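Local atomic coordinates of putative phosphatase/phosphodiesterase MPN_349 (Mycoplasma pneumoniae M129, PDB entry 1T71), a protein that probably hydrolyses phosphoesters, perhaps 2',3'-cyclic nucleotides, at an iron centre, and belongs to the YmdB-like branch of the calcineurin-type metallophosphatases. Residues V140-E143 against L144-R148; L80-V83 against I84-D88; D190-I193 against T194-G197; L93-D96 against T97-F101. One frame throughout, in Å; residues are numbered along the deposited sequence.

Interaction 1 of 4, residues V140-E143 against L144-R148; sequences VLKE and LILKR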
loop_
_atom_site.group_PDB
_atom_site.type_symbol
_atom_site.label_atom_id
_atom_site.label_comp_id
_atom_site.label_asym_id
_atom_site.label_seq_id
_atom_site.Cartn_x
_atom_site.Cartn_y
_atom_site.Cartn_z
ATOM N N VAL A 140 4.049 -1.465 19.093
ATOM C CA VAL A 140 2.615 -1.584 18.829
ATOM C C VAL A 140 2.216 -2.930 18.239
ATOM O O VAL A 140 1.282 -3.566 18.718
ATOM C CB VAL A 140 2.121 -0.474 17.867
ATOM C CG1 VAL A 140 0.684 -0.766 17.421
ATOM C CG2 VAL A 140 2.180 0.876 18.566
ATOM N N LEU A 141 2.915 -3.361 17.194
ATOM C CA LEU A 141 2.584 -4.623 16.548
ATOM C C LEU A 141 2.860 -5.809 17.464
ATOM O O LEU A 141 2.131 -6.797 17.435
ATOM C CB LEU A 141 3.357 -4.764 15.231
ATOM C CG LEU A 141 2.954 -5.897 14.276
ATOM C CD1 LEU A 141 3.634 -7.172 14.674
ATOM C CD2 LEU A 141 1.442 -6.082 14.267
ATOM N N LYS A 142 3.902 -5.699 18.285
ATOM C CA LYS A 142 4.263 -6.766 19.217
ATOM C C LYS A 142 3.099 -7.002 20.184
ATOM O O LYS A 142 2.649 -8.138 20.367
ATOM C CB LYS A 142 5.525 -6.368 19.983
ATOM C CG LYS A 142 6.386 -7.527 20.460
ATOM C CD LYS A 142 5.983 -8.012 21.831
ATOM C CE LYS A 142 6.965 -9.069 22.348
ATOM N NZ LYS A 142 8.375 -8.585 22.443
ATOM N N GLU A 143 2.613 -5.925 20.798
ATOM C CA GLU A 143 1.489 -6.015 21.728
ATOM C C GLU A 143 0.260 -6.619 21.062
ATOM O O GLU A 143 -0.445 -7.435 21.660
ATOM C CB GLU A 143 1.114 -4.637 22.270
ATOM C CG GLU A 143 1.950 -4.177 23.436
ATOM C CD GLU A 143 1.168 -3.259 24.360
ATOM O OE1 GLU A 143 1.734 -2.830 25.392
ATOM O OE2 GLU A 143 -0.017 -2.975 24.052
ATOM N N LEU A 144 -0.008 -6.202 19.829
ATOM C CA LEU A 144 -1.159 -6.720 19.102
ATOM C C LEU A 144 -0.981 -8.222 18.887
ATOM O O LEU A 144 -1.917 -8.994 19.077
ATOM C CB LEU A 144 -1.302 -6.012 17.751
ATOM C CG LEU A 144 -2.565 -6.329 16.948
ATOM C CD1 LEU A 144 -3.795 -5.822 17.703
ATOM C CD2 LEU A 144 -2.483 -5.667 15.580
ATOM N N ILE A 145 0.224 -8.632 18.501
ATOM C CA ILE A 145 0.510 -10.046 18.265
ATOM C C ILE A 145 0.246 -10.877 19.515
ATOM O O ILE A 145 -0.352 -11.954 19.445
ATOM C CB ILE A 145 1.985 -10.276 17.864
ATOM C CG1 ILE A 145 2.300 -9.573 16.542
ATOM C CG2 ILE A 145 2.265 -11.779 17.760
ATOM C CD1 ILE A 145 1.538 -10.096 15.362
ATOM N N LEU A 146 0.701 -10.372 20.658
ATOM C CA LEU A 146 0.532 -11.075 21.923
ATOM C C LEU A 146 -0.937 -11.238 22.302
ATOM O O LEU A 146 -1.269 -11.991 23.216
ATOM C CB LEU A 146 1.303 -10.351 23.030
ATOM C CG LEU A 146 2.820 -10.301 22.801
ATOM C CD1 LEU A 146 3.498 -9.495 23.900
ATOM C CD2 LEU A 146 3.372 -11.716 22.758
ATOM N N LYS A 147 -1.813 -10.529 21.598
ATOM C CA LYS A 147 -3.248 -10.631 21.838
ATOM C C LYS A 147 -3.716 -11.980 21.271
ATOM O O LYS A 147 -4.772 -12.496 21.636
ATOM C CB LYS A 147 -3.968 -9.460 21.164
ATOM C CG LYS A 147 -5.477 -9.567 21.127
ATOM C CD LYS A 147 -5.946 -10.441 19.978
ATOM C CE LYS A 147 -5.553 -9.856 18.631
ATOM N NZ LYS A 147 -6.133 -8.500 18.442
ATOM N N ARG A 148 -2.906 -12.538 20.374
ATOM C CA ARG A 148 -3.149 -13.842 19.756
ATOM C C ARG A 148 -4.546 -14.154 19.221
ATOM O O ARG A 148 -5.121 -15.192 19.558
ATOM C CB ARG A 148 -2.767 -14.950 20.739
ATOM C CG ARG A 148 -1.382 -14.823 21.336
ATOM C CD ARG A 148 -0.299 -14.863 20.272
ATOM N NE ARG A 148 0.988 -15.241 20.850
ATOM C CZ ARG A 148 1.233 -16.424 21.409
ATOM N NH1 ARG A 148 0.279 -17.347 21.463
ATOM N NH2 ARG A 148 2.428 -16.682 21.921
#

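Interaction 2 of 4, residues L80-V83 against I84-D88; sequences LAVV and INKKD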
loop_
_atom_site.group_PDB
_atom_site.type_symbol
_atom_site.label_atom_id
_atom_site.label_comp_id
_atom_site.label_asym_id
_atom_site.label_seq_id
_atom_site.Cartn_x
_atom_site.Cartn_y
_atom_site.Cartn_z
ATOM N N LEU A 80 -13.437 12.686 5.132
ATOM C CA LEU A 80 -12.718 11.755 5.995
ATOM C C LEU A 80 -13.541 11.077 7.082
ATOM O O LEU A 80 -13.367 9.888 7.318
ATOM C CB LEU A 80 -11.455 12.396 6.588
ATOM C CG LEU A 80 -11.484 13.156 7.896
ATOM C CD1 LEU A 80 -10.060 13.510 8.308
ATOM C CD2 LEU A 80 -12.326 14.385 7.720
ATOM N N ALA A 81 -14.451 11.800 7.728
ATOM C CA ALA A 81 -15.267 11.179 8.773
ATOM C C ALA A 81 -15.978 9.941 8.217
ATOM O O ALA A 81 -16.095 8.917 8.894
ATOM C CB ALA A 81 -16.295 12.174 9.308
ATOM N N VAL A 82 -16.436 10.035 6.974
ATOM C CA VAL A 82 -17.142 8.930 6.346
ATOM C C VAL A 82 -16.233 7.875 5.707
ATOM O O VAL A 82 -16.479 6.680 5.849
ATOM C CB VAL A 82 -18.132 9.455 5.281
ATOM C CG1 VAL A 82 -18.722 8.293 4.489
ATOM C CG2 VAL A 82 -19.255 10.242 5.970
ATOM N N VAL A 83 -15.187 8.303 5.013
ATOM C CA VAL A 83 -14.296 7.347 4.355
ATOM C C VAL A 83 -13.473 6.470 5.297
ATOM O O VAL A 83 -13.567 5.239 5.260
ATOM C CB VAL A 83 -13.334 8.067 3.376
ATOM C CG1 VAL A 83 -12.345 7.071 2.769
ATOM C CG2 VAL A 83 -14.136 8.733 2.267
ATOM N N ILE A 84 -12.666 7.088 6.147
ATOM C CA ILE A 84 -11.836 6.296 7.039
ATOM C C ILE A 84 -12.623 5.528 8.111
ATOM O O ILE A 84 -12.071 4.693 8.827
ATOM C CB ILE A 84 -10.673 7.170 7.615
ATOM C CG1 ILE A 84 -10.104 6.569 8.893
ATOM C CG2 ILE A 84 -11.123 8.581 7.788
ATOM C CD1 ILE A 84 -8.867 7.297 9.375
ATOM N N ASN A 85 -13.927 5.779 8.186
ATOM C CA ASN A 85 -14.780 5.056 9.124
ATOM C C ASN A 85 -15.333 3.808 8.428
ATOM O O ASN A 85 -16.017 2.998 9.048
ATOM C CB ASN A 85 -15.939 5.938 9.600
ATOM C CG ASN A 85 -15.758 6.423 11.027
ATOM O OD1 ASN A 85 -16.310 7.455 11.419
ATOM N ND2 ASN A 85 -14.992 5.677 11.815
ATOM N N LYS A 86 -15.038 3.659 7.136
ATOM C CA LYS A 86 -15.511 2.500 6.382
ATOM C C LYS A 86 -14.969 1.214 7.000
ATOM O O LYS A 86 -13.783 1.112 7.308
ATOM C CB LYS A 86 -15.095 2.597 4.911
ATOM C CG LYS A 86 -15.832 3.680 4.131
ATOM C CD LYS A 86 -17.348 3.436 4.057
ATOM C CE LYS A 86 -18.024 4.464 3.155
ATOM N NZ LYS A 86 -19.486 4.260 2.974
ATOM N N LYS A 87 -15.849 0.233 7.154
ATOM C CA LYS A 87 -15.514 -1.052 7.766
ATOM C C LYS A 87 -14.395 -1.872 7.117
ATOM O O LYS A 87 -13.739 -2.659 7.794
ATOM C CB LYS A 87 -16.777 -1.923 7.863
ATOM C CG LYS A 87 -18.077 -1.199 7.495
ATOM C CD LYS A 87 -18.137 -0.879 5.993
ATOM C CE LYS A 87 -19.178 0.179 5.677
ATOM N NZ LYS A 87 -18.889 1.442 6.396
ATOM N N ASP A 88 -14.179 -1.703 5.816
ATOM C CA ASP A 88 -13.141 -2.455 5.115
ATOM C C ASP A 88 -11.910 -1.605 4.820
ATOM O O ASP A 88 -11.160 -1.896 3.890
ATOM C CB ASP A 88 -13.700 -3.012 3.807
ATOM C CG ASP A 88 -14.521 -1.990 3.046
ATOM O OD1 ASP A 88 -14.308 -0.781 3.263
ATOM O OD2 ASP A 88 -15.377 -2.391 2.228
#

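Interaction 3 of 4, residues D190-I193 against T194-G197; sequences DLRI and TPKG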
loop_
_atom_site.group_PDB
_atom_site.type_symbol
_atom_site.label_atom_id
_atom_site.label_comp_id
_atom_site.label_asym_id
_atom_site.label_seq_id
_atom_site.Cartn_x
_atom_site.Cartn_y
_atom_site.Cartn_z
ATOM N N ASP A 190 12.797 -7.804 -4.108
ATOM C CA ASP A 190 12.897 -8.471 -2.807
ATOM C C ASP A 190 11.942 -9.628 -2.489
ATOM O O ASP A 190 12.220 -10.430 -1.603
ATOM C CB ASP A 190 12.659 -7.397 -1.733
ATOM C CG ASP A 190 13.849 -7.172 -0.865
ATOM O OD1 ASP A 190 14.980 -7.294 -1.369
ATOM O OD2 ASP A 190 13.660 -6.855 0.321
ATOM N N LEU A 191 10.802 -9.669 -3.168
ATOM C CA LEU A 191 9.759 -10.662 -2.912
ATOM C C LEU A 191 10.191 -12.106 -2.703
ATOM O O LEU A 191 10.948 -12.661 -3.500
ATOM C CB LEU A 191 8.723 -10.629 -4.040
ATOM C CG LEU A 191 7.218 -10.723 -3.725
ATOM C CD1 LEU A 191 6.531 -11.479 -4.851
ATOM C CD2 LEU A 191 6.954 -11.410 -2.399
ATOM N N ARG A 192 9.691 -12.712 -1.630
ATOM C CA ARG A 192 9.975 -14.114 -1.345
ATOM C C ARG A 192 9.189 -14.637 -0.157
ATOM O O ARG A 192 8.624 -13.868 0.631
ATOM C CB ARG A 192 11.465 -14.332 -1.049
ATOM C CG ARG A 192 11.908 -13.827 0.325
ATOM C CD ARG A 192 13.322 -14.297 0.672
ATOM N NE ARG A 192 13.353 -15.715 1.026
ATOM C CZ ARG A 192 14.461 -16.394 1.315
ATOM N NH1 ARG A 192 15.650 -15.795 1.293
ATOM N NH2 ARG A 192 14.381 -17.680 1.637
ATOM N N ILE A 193 9.152 -15.963 -0.058
ATOM C CA ILE A 193 8.533 -16.644 1.063
ATOM C C ILE A 193 9.778 -16.689 1.949
ATOM O O ILE A 193 10.848 -17.070 1.473
ATOM C CB ILE A 193 8.108 -18.087 0.689
ATOM C CG1 ILE A 193 6.960 -18.045 -0.320
ATOM C CG2 ILE A 193 7.716 -18.862 1.948
ATOM C CD1 ILE A 193 6.434 -19.416 -0.732
ATOM N N THR A 194 9.663 -16.272 3.206
ATOM C CA THR A 194 10.824 -16.256 4.097
ATOM C C THR A 194 11.151 -17.647 4.632
ATOM O O THR A 194 10.342 -18.568 4.519
ATOM C CB THR A 194 10.594 -15.328 5.311
ATOM O OG1 THR A 194 9.614 -15.916 6.174
ATOM C CG2 THR A 194 10.094 -13.942 4.857
ATOM N N PRO A 195 12.347 -17.816 5.223
ATOM C CA PRO A 195 12.763 -19.108 5.779
ATOM C C PRO A 195 11.838 -19.540 6.913
ATOM O O PRO A 195 11.891 -20.694 7.352
ATOM C CB PRO A 195 14.179 -18.833 6.287
ATOM C CG PRO A 195 14.667 -17.756 5.370
ATOM C CD PRO A 195 13.459 -16.849 5.266
ATOM N N LYS A 196 11.013 -18.603 7.393
ATOM C CA LYS A 196 10.063 -18.871 8.477
ATOM C C LYS A 196 8.635 -19.074 7.970
ATOM O O LYS A 196 7.718 -19.266 8.761
ATOM C CB LYS A 196 10.052 -17.731 9.496
ATOM C CG LYS A 196 10.904 -17.952 10.738
ATOM C CD LYS A 196 12.317 -17.466 10.562
ATOM C CE LYS A 196 13.045 -17.433 11.907
ATOM N NZ LYS A 196 12.344 -16.579 12.905
ATOM N N GLY A 197 8.435 -18.999 6.660
ATOM C CA GLY A 197 7.103 -19.226 6.135
ATOM C C GLY A 197 6.206 -18.027 5.921
ATOM O O GLY A 197 5.003 -18.196 5.725
#

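Interaction 4 of 4, residues L93-D96 against T97-F101; sequences LNLD and TSFAF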
loop_
_atom_site.group_PDB
_atom_site.type_symbol
_atom_site.label_atom_id
_atom_site.label_comp_id
_atom_site.label_asym_id
_atom_site.label_seq_id
_atom_site.Cartn_x
_atom_site.Cartn_y
_atom_site.Cartn_z
ATOM N N LEU A 93 -2.256 2.175 12.636
ATOM C CA LEU A 93 -2.600 1.891 14.037
ATOM C C LEU A 93 -1.719 2.689 14.988
ATOM O O LEU A 93 -2.133 3.106 16.068
ATOM C CB LEU A 93 -2.403 0.391 14.311
ATOM C CG LEU A 93 -2.620 -0.143 15.731
ATOM C CD1 LEU A 93 -4.072 0.057 16.154
ATOM C CD2 LEU A 93 -2.273 -1.626 15.761
ATOM N N ASN A 94 -0.491 2.862 14.528
ATOM C CA ASN A 94 0.634 3.537 15.167
ATOM C C ASN A 94 0.463 5.021 15.573
ATOM O O ASN A 94 1.453 5.758 15.620
ATOM C CB ASN A 94 1.794 3.410 14.168
ATOM C CG ASN A 94 3.113 3.315 14.828
ATOM O OD1 ASN A 94 3.244 2.664 15.867
ATOM N ND2 ASN A 94 4.125 3.944 14.231
ATOM N N LEU A 95 -0.757 5.456 15.889
ATOM C CA LEU A 95 -1.004 6.871 16.212
ATOM C C LEU A 95 -0.977 7.318 17.680
ATOM O O LEU A 95 -1.592 6.700 18.547
ATOM C CB LEU A 95 -2.338 7.299 15.584
ATOM C CG LEU A 95 -2.495 7.008 14.083
ATOM C CD1 LEU A 95 -3.894 7.408 13.623
ATOM C CD2 LEU A 95 -1.444 7.757 13.287
ATOM N N ASP A 96 -0.269 8.413 17.944
ATOM C CA ASP A 96 -0.160 8.964 19.295
ATOM C C ASP A 96 -1.428 9.752 19.626
ATOM O O ASP A 96 -1.984 10.434 18.764
ATOM C CB ASP A 96 1.071 9.872 19.393
ATOM C CG ASP A 96 1.230 10.501 20.770
ATOM O OD1 ASP A 96 0.464 11.432 21.097
ATOM O OD2 ASP A 96 2.116 10.060 21.531
ATOM N N THR A 97 -1.876 9.667 20.875
ATOM C CA THR A 97 -3.094 10.354 21.289
ATOM C C THR A 97 -3.101 11.869 21.094
ATOM O O THR A 97 -4.167 12.476 21.025
ATOM C CB THR A 97 -3.443 10.034 22.757
ATOM O OG1 THR A 97 -2.290 10.228 23.586
ATOM C CG2 THR A 97 -3.926 8.595 22.880
ATOM N N SER A 98 -1.925 12.482 20.991
ATOM C CA SER A 98 -1.852 13.927 20.790
ATOM C C SER A 98 -2.361 14.304 19.399
ATOM O O SER A 98 -2.736 15.450 19.145
ATOM C CB SER A 98 -0.413 14.416 20.940
ATOM O OG SER A 98 0.413 13.868 19.928
ATOM N N PHE A 99 -2.369 13.327 18.500
ATOM C CA PHE A 99 -2.818 13.547 17.134
ATOM C C PHE A 99 -4.335 13.427 17.015
ATOM O O PHE A 99 -4.923 12.449 17.474
ATOM C CB PHE A 99 -2.142 12.523 16.207
ATOM C CG PHE A 99 -2.596 12.594 14.771
ATOM C CD1 PHE A 99 -2.938 11.434 14.082
ATOM C CD2 PHE A 99 -2.654 13.810 14.099
ATOM C CE1 PHE A 99 -3.334 11.480 12.741
ATOM C CE2 PHE A 99 -3.047 13.870 12.758
ATOM C CZ PHE A 99 -3.387 12.702 12.078
ATOM N N ALA A 100 -4.975 14.431 16.421
ATOM C CA ALA A 100 -6.419 14.360 16.217
ATOM C C ALA A 100 -6.510 13.195 15.237
ATOM O O ALA A 100 -5.580 12.980 14.468
ATOM C CB ALA A 100 -6.925 15.640 15.564
ATOM N N PHE A 101 -7.598 12.438 15.251
ATOM C CA PHE A 101 -7.732 11.287 14.342
ATOM C C PHE A 101 -7.027 10.035 14.875
ATOM O O PHE A 101 -7.049 8.984 14.225
ATOM C CB PHE A 101 -7.164 11.579 12.940
ATOM C CG PHE A 101 -7.694 12.837 12.303
ATOM C CD1 PHE A 101 -9.044 13.162 12.374
ATOM C CD2 PHE A 101 -6.832 13.700 11.631
ATOM C CE1 PHE A 101 -9.528 14.331 11.786
ATOM C CE2 PHE A 101 -7.306 14.869 11.041
ATOM C CZ PHE A 101 -8.653 15.187 11.119
HETATM O O HOH W 1 0.019 7.722 22.784
#

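Interaction 1 of 4, residues V140-E143 against L144-R148
Leu141 and Ile145 make the closest apolar contact between 140-143 and 144-148, on neighbouring turns of helix 137-145. Leu141 CD1 lies 3.3 Å from Ile145 CG1, tighter than usual for two carbons, and the same methyl also reaches Ile145 CD1. Ile145 CG1 stands beside its own backbone N (chi1 -63°), which turns the longer branch back toward the preceding turn, where it meets Leu141. On the other flank of Leu141 the packing is looser: its CD2 comes within 4.2 Å of Leu144 CD2, the two isobutyl groups crossing at a slant. Further round the helix, the aliphatic part of Lys142 runs over Leu146, with Lys142 CD 3.6 Å from Leu146 CD1, so the methylenes of Lys142 lie against the exposed Leu146.

Backbone hydrogen bonds hold this spacing. Leu144 N donates to Val140 O over 3.1 Å, Ile145 N to Leu141 O over 2.9 Å and Leu146 N to Lys142 O over 3.0 Å, the regular i to i+4 pattern of an alpha helix. Overlapping their end, a type I turn from Ile145 to Arg148 is closed by Arg148 N bonding to Ile145 O at 2.8 Å, and Arg148, with positive phi, departs from helical geometry.

The inner face, formed by Val140, Leu141 and Leu144, rests on Leu123 and Thr121 of strand 117-124 and on His153 of strand 152-158, while Phe172 of helix 162-172 touches Leu141 and Lys142. The arrangement is that of a connecting helix packed on its parallel strands, a beta-alpha-beta unit of the layered metallophosphatase fold.

Interaction 2 of 4, residues L80-V83 against I84-D88
Lys86 folds its side chain back over the carbonyl groups of Val82 and Val83, at the type I beta turn (Val83 to Lys86) that follows the short helix 80-83. Lys86 CB lies 3.1 Å from Val83 O. Lys86 CG keeps close to the same oxygen and also approaches Val82 O at 3.5 Å. CD and CE continue past Val82 O, and Lys86 CE comes to 4.1 Å from Val82 CG1, where the two side chains run side by side and point the same way. This course follows from the first two torsions: CG stands beside the backbone N (chi1 -70°), and a bend at chi2 lays the chain along the end of the helix, beyond which it stays extended to NZ at the tip. Outside these residues the lysine packs against Tyr56 and Glu57 of helix 53-62.

Apolar contact is sparse elsewhere between the two segments. The buried Ile84 packs on Trp74, Arg91 and Leu104, and Val83 on Leu53 of helix 53-62. Further on, Asp88, just before strand 89-90, makes a salt bridge to Lys60 and a hydrogen bond to Tyr56, the tyrosine against which Lys86 also rests. The turn itself is closed by Lys86 N donating to Val83 O over 2.9 Å; the N-H points well at the oxygen (159°), but the nitrogen lies above the carbonyl plane, 53° out of it.

Interaction 3 of 4, residues D190-I193 against T194-G197
Arg192 packs against Pro195 at the start of the turn of a beta hairpin, between strands 192-193 and 199-201, where a type I turn from Thr194 to Gly197 reverses the chain. The compact part centres on the buried Thr194. Its OG1 lies between the backbone N and the carbonyl carbon (chi1 70°), from where Thr194 OG1 accepts a hydrogen bond from Lys196 N at 3.3 Å, an ST turn. The same hydroxyl is hydrogen-bonded to Ser198 N and, as its strongest polar partner, to Asp173 OD2, so several bonds hold it inside the turn. Gly197 N closes the beta turn on Thr194 O at 2.9 Å. Gly197 itself has positive phi, a backbone conformation suited to glycine, and Ile193 CG2 reaches its CA at 4.2 Å. Ile193 also packs on Val257 and on Thr260 of strand 259-267, tying the hairpin to the neighbouring sheet.

The outer side is much looser. Here the exposed guanidinium of Arg192 has Pro195 CD over one face, offset toward its rim, the side chains crossing at about a right angle; Pro195 CG is 3.7 Å from Arg192 NH2. Beside this packing, Arg192 NE donates to Ile193 O over 2.9 Å, almost straight at 169°, with the oxygen in the guanidinium plane but NE lying 42° out of the carbonyl plane.

Interaction 4 of 4, residues L93-D96 against T97-F101
Asp96 reaches forward to Ser98 and gathers two hydrogen bonds on a single carboxylate oxygen. Ser98 N donates to Asp96 OD1 over 2.6 Å, nearly straight (166°) and on the anti side of the oxygen, forming an Asx turn. Ser98 OG donates to Asp96 OD1 as well, over 2.7 Å, but from above the carboxylate plane, so the two donors come from different directions. The carboxylate is placed there by its first torsion, which sets CG beside the carbonyl carbon (chi1 179°) and turns it toward the following residues. Within the same turn Phe99 N bonds to Asp96 O at 2.9 Å, closing a type I beta turn from Asp96 to Phe99. A water weakly links Asp96 OD2 with Thr97 N.

Beside these polar bonds is an apolar layer. Leu95 and Phe99 cross at a slant, Leu95 CD2 lying 4.0 Å from Phe99 CD1, while Leu95 CD1 also approaches Phe101 O at 3.6 Å. Farther out, Trp74 meets Phe99 edge-to-face and stacks on Phe101, and Phe132 stacks on Phe99 and touches Leu95. These aromatics pack round the loop. The side chain of Leu95 is about 9 Å from that of Asn71, an iron ligand, so the loop lies near the metal site without entering it.

With two donors on OD1 and Lys133 touching the side chain, Asp96 would probably be favoured in its charged form, consistent with a carboxylate that steadies the turn.

Overall arrangement
From the N terminus the contacts come in the order interaction 2, interaction 4, interaction 1 and interaction 3; each is local, and none nests within or crosses another. Interaction 2 turns the chain from helix 80-83 into strand 89-90, at the edge of one mixed sheet. Interaction 4 follows in the loop leading to strand 108-112 of the second sheet and touches both neighbours: Phe101 packs on Leu80 of interaction 2, while Leu93 and Asn94 meet Val140 of interaction 1. Interaction 1 lies on the helix joining strands 117-124 and 152-158. Interaction 3 stands apart, turning the hairpin at the far edge of the second sheet.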